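Local atomic coordinates of b11L5F_LGL (Synthetic construct, PDB entry 6CZG), a protein that probably binds a fluorogenic ligand and switches on its fluorescence, as a redesigned de novo beta barrel. Residues A[5-10]-A[67-72]; A[91-96]-A[110-115]. All coordinates share one frame; numbering follows the deposited sequence.

Both contacts sit towards the same end of the closed antiparallel barrel, their centres about 12 Å apart. Contact 1 sets the short helix 6-10 against the start of strand 68-75: its middle is a buried patch of alanine methyls and sulfur, and its outer edge an ion pair. Contact 2 is a sheet contact, pairing strands 94-101 and 106-114 by backbone hydrogen bonds; it sends one aromatic and one aliphatic side chain inward and a row of polar ones outward. The two meet in the interior, where Ala7 CB lies 3.8 Å from Phe95 CE2, and nearer the surface, where Leu10 O is 3.0 Å from Arg113 NH2.

Contact 1. Residues A[5-10]-A[67-72]; sequences CRAASL and DTMDVD
Met69 reaches from its strand to Cys5, Ala7 and Ala8 at the start of helix 6-10. Its CB leaves the strand toward the helix, and CG comes to rest 3.6 Å from Ala7 CB. Bends at chi2 (-93°) and chi3 (-58°) then bring the end of the chain to Cys5 and Ala8: SD lies between them, 3.5 Å from Cys5 SG and 3.9 Å from Ala8 CB, while the terminal CE turns to the Ala8 methyl at 4.0 Å. Cys5, the N-cap of the helix, is disulfide-bonded to Cys63 on strand 54-65, which ties the helix start to the wall beside Met69. The helix thus packs against one end of the eight-stranded antiparallel barrel, with the Ala7 methyl pointing at the strand. At the outer edge Arg6 and Asp67 run side by side, and their guanidinium and carboxylate planes are only 15° apart. Asp67 OD1 takes both NE and NH2 of Arg6, each at 3.0 Å, and OD2 takes NH2 at 3.1 Å; all three bonds are weak and bent, within a salt bridge. An asparagine in place of Asp67 would probably leave the Arg6 charge without its anionic mate, with one amide oxygen as acceptor where two carboxylate oxygens now serve.

Contact 2. Residues A[91-96]-A[110-115]; sequences SPTQFK and TLQRQE
Phe95 and Leu111 face each other as a hydrogen-bonded antiparallel pair, bound in both directions. Leu111 N reaches Phe95 O at 2.9 Å, nearly straight at 173°, and Phe95 N gives the return bond in the plane of the Leu111 carbonyl. Their CB atoms touch at 3.9 Å, but the side chains then part: Phe95 has CG anti to its carbonyl carbon (chi1 -83°), and its ring leads away from Leu111 into the barrel, where it meets Trp15 edge-to-face. Leu111 also touches Trp15, along with Val17 and Leu87. On the other face of the hairpin, Gln94 stretches out over Thr110 with its chain extended. This lays CG against the Thr110 methyl and brings NE2 to 3.5 Å from Thr110 CG2. Gln112 starts in much the same way but folds at chi2 (63°), turning its amide back over the neighbouring strand; OE1 lies 3.8 Å from Gln94 CG, and the two amide planes are turned well apart. Farther along, within the type I turn from Ser91 to Gln94, Thr93 O accepts Arg113 N at 2.8 Å, with the donor above the carbonyl plane. The Thr93 and Arg113 side chains cross at about a right angle, CB to CB. Arg113 then bends away at chi2 and chi3, and its NH1 bonds to Pro12 O on the segment leading into strand 13-20. Backbone bonds therefore set the register of this hairpin, while its outward glutamine and threonine groups meet mostly through carbon contacts, and its arginine carries its polar end to Pro12 O, just after the N-terminal helix, and lies close to that helix's Leu10.

Contact 1. Residues A[5-10]-A[67-72]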
loop_
_atom_site.group_PDB
_atom_site.type_symbol
_atom_site.label_atom_id
_atom_site.label_comp_id
_atom_site.label_asym_id
_atom_site.label_seq_id
_atom_site.Cartn_x
_atom_site.Cartn_y
_atom_site.Cartn_z
ATOM N N CYS A 5 -4.741 -1.306 -16.546
ATOM C CA CYS A 5 -4.959 0.036 -16.023
ATOM C C CYS A 5 -3.603 0.668 -15.743
ATOM O O CYS A 5 -2.672 -0.013 -15.307
ATOM C CB CYS A 5 -5.838 0.023 -14.766
ATOM S SG CYS A 5 -5.074 -0.624 -13.267
ATOM N N ARG A 6 -3.502 1.974 -16.022
ATOM C CA ARG A 6 -2.221 2.677 -15.963
ATOM C C ARG A 6 -1.534 2.506 -14.612
ATOM O O ARG A 6 -0.316 2.278 -14.546
ATOM C CB ARG A 6 -2.442 4.161 -16.263
ATOM C CG ARG A 6 -1.244 4.886 -16.849
ATOM C CD ARG A 6 -1.695 6.106 -17.639
ATOM N NE ARG A 6 -2.301 7.117 -16.776
ATOM C CZ ARG A 6 -2.760 8.289 -17.202
ATOM N NH1 ARG A 6 -2.684 8.607 -18.487
ATOM N NH2 ARG A 6 -3.296 9.145 -16.343
ATOM N N ALA A 7 -2.298 2.618 -13.522
ATOM C CA ALA A 7 -1.725 2.482 -12.187
ATOM C C ALA A 7 -1.032 1.137 -12.014
ATOM O O ALA A 7 0.081 1.069 -11.475
ATOM C CB ALA A 7 -2.813 2.670 -11.130
ATOM N N ALA A 8 -1.671 0.056 -12.467
ATOM C CA ALA A 8 -1.042 -1.259 -12.383
ATOM C C ALA A 8 0.217 -1.333 -13.235
ATOM O O ALA A 8 1.146 -2.078 -12.904
ATOM C CB ALA A 8 -2.030 -2.346 -12.804
ATOM N N SER A 9 0.268 -0.575 -14.334
ATOM C CA SER A 9 1.469 -0.558 -15.161
ATOM C C SER A 9 2.606 0.198 -14.489
ATOM O O SER A 9 3.778 -0.125 -14.713
ATOM C CB SER A 9 1.161 0.054 -16.528
ATOM O OG SER A 9 0.734 -0.937 -17.446
ATOM N N LEU A 10 2.290 1.198 -13.665
ATOM C CA LEU A 10 3.317 2.023 -13.039
ATOM C C LEU A 10 3.697 1.573 -11.633
ATOM O O LEU A 10 4.710 2.042 -11.106
ATOM C CB LEU A 10 2.859 3.486 -12.993
ATOM C CG LEU A 10 2.707 4.173 -14.350
ATOM C CD1 LEU A 10 2.311 5.630 -14.172
ATOM C CD2 LEU A 10 3.992 4.055 -15.155
ATOM N N ASP A 67 -6.393 5.184 -13.114
ATOM C CA ASP A 67 -5.382 5.721 -12.211
ATOM C C ASP A 67 -5.611 5.359 -10.748
ATOM O O ASP A 67 -4.920 5.905 -9.879
ATOM C CB ASP A 67 -5.300 7.245 -12.354
ATOM C CG ASP A 67 -4.972 7.682 -13.767
ATOM O OD1 ASP A 67 -4.194 6.977 -14.445
ATOM O OD2 ASP A 67 -5.486 8.736 -14.198
ATOM N N THR A 68 -6.548 4.461 -10.437
ATOM C CA THR A 68 -6.798 4.076 -9.053
ATOM C C THR A 68 -6.878 2.563 -8.921
ATOM O O THR A 68 -7.363 1.865 -9.818
ATOM C CB THR A 68 -8.092 4.693 -8.491
ATOM O OG1 THR A 68 -9.224 4.139 -9.172
ATOM C CG2 THR A 68 -8.090 6.210 -8.645
ATOM N N MET A 69 -6.406 2.068 -7.776
ATOM C CA MET A 69 -6.405 0.651 -7.450
ATOM C C MET A 69 -7.074 0.426 -6.102
ATOM O O MET A 69 -7.057 1.298 -5.228
ATOM C CB MET A 69 -4.978 0.079 -7.398
ATOM C CG MET A 69 -4.079 0.500 -8.545
ATOM S SD MET A 69 -4.093 -0.682 -9.904
ATOM C CE MET A 69 -3.556 -2.168 -9.065
ATOM N N ASP A 70 -7.666 -0.755 -5.942
ATOM C CA ASP A 70 -8.176 -1.201 -4.653
ATOM C C ASP A 70 -7.055 -1.879 -3.878
ATOM O O ASP A 70 -6.201 -2.549 -4.465
ATOM C CB ASP A 70 -9.352 -2.161 -4.834
ATOM C CG ASP A 70 -10.692 -1.452 -4.819
ATOM O OD1 ASP A 70 -10.884 -0.563 -3.963
ATOM N N VAL A 71 -7.059 -1.709 -2.558
ATOM C CA VAL A 71 -5.960 -2.153 -1.706
ATOM C C VAL A 71 -6.511 -3.060 -0.616
ATOM O O VAL A 71 -7.400 -2.656 0.145
ATOM C CB VAL A 71 -5.202 -0.970 -1.082
ATOM C CG1 VAL A 71 -4.118 -1.471 -0.139
ATOM C CG2 VAL A 71 -4.609 -0.097 -2.167
ATOM N N ASP A 72 -5.965 -4.274 -0.530
ATOM C CA ASP A 72 -6.339 -5.259 0.482
ATOM C C ASP A 72 -5.060 -5.919 0.984
ATOM O O ASP A 72 -4.424 -6.678 0.246
ATOM C CB ASP A 72 -7.302 -6.299 -0.092
ATOM C CG ASP A 72 -7.936 -7.161 0.980
ATOM O OD1 ASP A 72 -7.367 -8.227 1.299
ATOM O OD2 ASP A 72 -9.004 -6.776 1.499
#

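Contact 2. Residues A[91-96]-A[110-115]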
loop_
_atom_site.group_PDB
_atom_site.type_symbol
_atom_site.label_atom_id
_atom_site.label_comp_id
_atom_site.label_asym_id
_atom_site.label_seq_id
_atom_site.Cartn_x
_atom_site.Cartn_y
_atom_site.Cartn_z
ATOM N N SER A 91 1.582 10.783 -9.729
ATOM C CA SER A 91 2.622 10.929 -10.735
ATOM C C SER A 91 3.335 9.593 -10.866
ATOM O O SER A 91 3.226 8.741 -9.974
ATOM C CB SER A 91 3.612 12.043 -10.356
ATOM O OG SER A 91 4.634 11.552 -9.508
ATOM N N PRO A 92 4.064 9.369 -11.965
ATOM C CA PRO A 92 4.815 8.109 -12.103
ATOM C C PRO A 92 5.787 7.833 -10.963
ATOM O O PRO A 92 6.290 6.706 -10.869
ATOM C CB PRO A 92 5.555 8.290 -13.434
ATOM C CG PRO A 92 4.675 9.202 -14.214
ATOM C CD PRO A 92 4.069 10.151 -13.214
ATOM N N THR A 93 6.069 8.811 -10.102
ATOM C CA THR A 93 6.950 8.618 -8.958
ATOM C C THR A 93 6.233 8.765 -7.621
ATOM O O THR A 93 6.889 8.728 -6.575
ATOM C CB THR A 93 8.127 9.596 -9.023
ATOM O OG1 THR A 93 7.637 10.925 -9.235
ATOM C CG2 THR A 93 9.076 9.219 -10.153
ATOM N N GLN A 94 4.910 8.928 -7.621
ATOM C CA GLN A 94 4.191 9.142 -6.370
ATOM C C GLN A 94 2.751 8.666 -6.488
ATOM O O GLN A 94 2.030 9.070 -7.406
ATOM C CB GLN A 94 4.219 10.619 -5.965
ATOM C CG GLN A 94 3.806 10.868 -4.523
ATOM C CD GLN A 94 3.494 12.325 -4.247
ATOM O OE1 GLN A 94 2.756 12.967 -4.994
ATOM N NE2 GLN A 94 4.058 12.856 -3.168
ATOM N N PHE A 95 2.344 7.816 -5.549
ATOM C CA PHE A 95 0.961 7.400 -5.376
ATOM C C PHE A 95 0.434 7.926 -4.047
ATOM O O PHE A 95 1.202 8.175 -3.114
ATOM C CB PHE A 95 0.830 5.873 -5.410
ATOM C CG PHE A 95 0.764 5.296 -6.795
ATOM C CD1 PHE A 95 1.912 5.155 -7.555
ATOM C CD2 PHE A 95 -0.444 4.884 -7.332
ATOM C CE1 PHE A 95 1.857 4.620 -8.829
ATOM C CE2 PHE A 95 -0.507 4.347 -8.605
ATOM C CZ PHE A 95 0.645 4.215 -9.354
ATOM N N LYS A 96 -0.881 8.096 -3.966
ATOM C CA LYS A 96 -1.544 8.513 -2.738
ATOM C C LYS A 96 -2.443 7.393 -2.234
ATOM O O LYS A 96 -3.092 6.701 -3.024
ATOM C CB LYS A 96 -2.363 9.788 -2.959
ATOM C CG LYS A 96 -1.547 11.069 -2.877
ATOM N N THR A 110 1.497 8.263 1.631
ATOM C CA THR A 110 2.164 8.639 0.396
ATOM C C THR A 110 3.190 7.577 0.029
ATOM O O THR A 110 3.948 7.104 0.887
ATOM C CB THR A 110 2.848 10.008 0.510
ATOM O OG1 THR A 110 1.864 11.013 0.781
ATOM C CG2 THR A 110 3.577 10.359 -0.781
ATOM N N LEU A 111 3.195 7.208 -1.251
ATOM C CA LEU A 111 4.132 6.248 -1.824
ATOM C C LEU A 111 5.069 7.005 -2.757
ATOM O O LEU A 111 4.634 7.541 -3.782
ATOM C CB LEU A 111 3.390 5.146 -2.577
ATOM C CG LEU A 111 2.800 3.988 -1.771
ATOM C CD1 LEU A 111 1.539 4.413 -1.030
ATOM C CD2 LEU A 111 2.520 2.795 -2.673
ATOM N N GLN A 112 6.349 7.047 -2.402
ATOM C CA GLN A 112 7.368 7.732 -3.185
ATOM C C GLN A 112 8.260 6.693 -3.846
ATOM O O GLN A 112 8.807 5.821 -3.166
ATOM C CB GLN A 112 8.197 8.669 -2.303
ATOM C CG GLN A 112 9.158 9.560 -3.071
ATOM C CD GLN A 112 8.442 10.521 -4.000
ATOM O OE1 GLN A 112 7.475 11.176 -3.611
ATOM N NE2 GLN A 112 8.916 10.610 -5.239
ATOM N N ARG A 113 8.399 6.787 -5.168
ATOM C CA ARG A 113 9.152 5.792 -5.922
ATOM C C ARG A 113 10.577 5.666 -5.400
ATOM O O ARG A 113 11.294 6.662 -5.265
ATOM C CB ARG A 113 9.163 6.155 -7.408
ATOM C CG ARG A 113 10.291 5.514 -8.203
ATOM C CD ARG A 113 10.102 4.011 -8.337
ATOM N NE ARG A 113 9.061 3.670 -9.301
ATOM C CZ ARG A 113 8.575 2.445 -9.468
ATOM N NH1 ARG A 113 9.036 1.441 -8.734
ATOM N NH2 ARG A 113 7.629 2.221 -10.370
ATOM N N GLN A 114 10.984 4.433 -5.104
ATOM C CA GLN A 114 12.352 4.128 -4.704
ATOM C C GLN A 114 12.971 3.268 -5.799
ATOM O O GLN A 114 12.557 2.122 -6.005
ATOM C CB GLN A 114 12.390 3.419 -3.352
ATOM C CG GLN A 114 13.702 2.699 -3.066
ATOM C CD GLN A 114 14.767 3.625 -2.508
ATOM O OE1 GLN A 114 14.524 4.369 -1.558
ATOM N NE2 GLN A 114 15.956 3.585 -3.100
ATOM N N GLU A 115 13.944 3.829 -6.509
ATOM C CA GLU A 115 14.637 3.098 -7.561
ATOM C C GLU A 115 15.407 1.923 -6.970
ATOM O O GLU A 115 15.180 0.774 -7.341
ATOM C CB GLU A 115 15.582 4.020 -8.333
ATOM C CG GLU A 115 14.915 5.272 -8.881
ATOM C CD GLU A 115 14.332 5.065 -10.266
ATOM O OE1 GLU A 115 13.178 4.599 -10.363
ATOM O OE2 GLU A 115 15.030 5.368 -11.256
ATOM O OXT GLU A 115 16.258 2.096 -6.098
#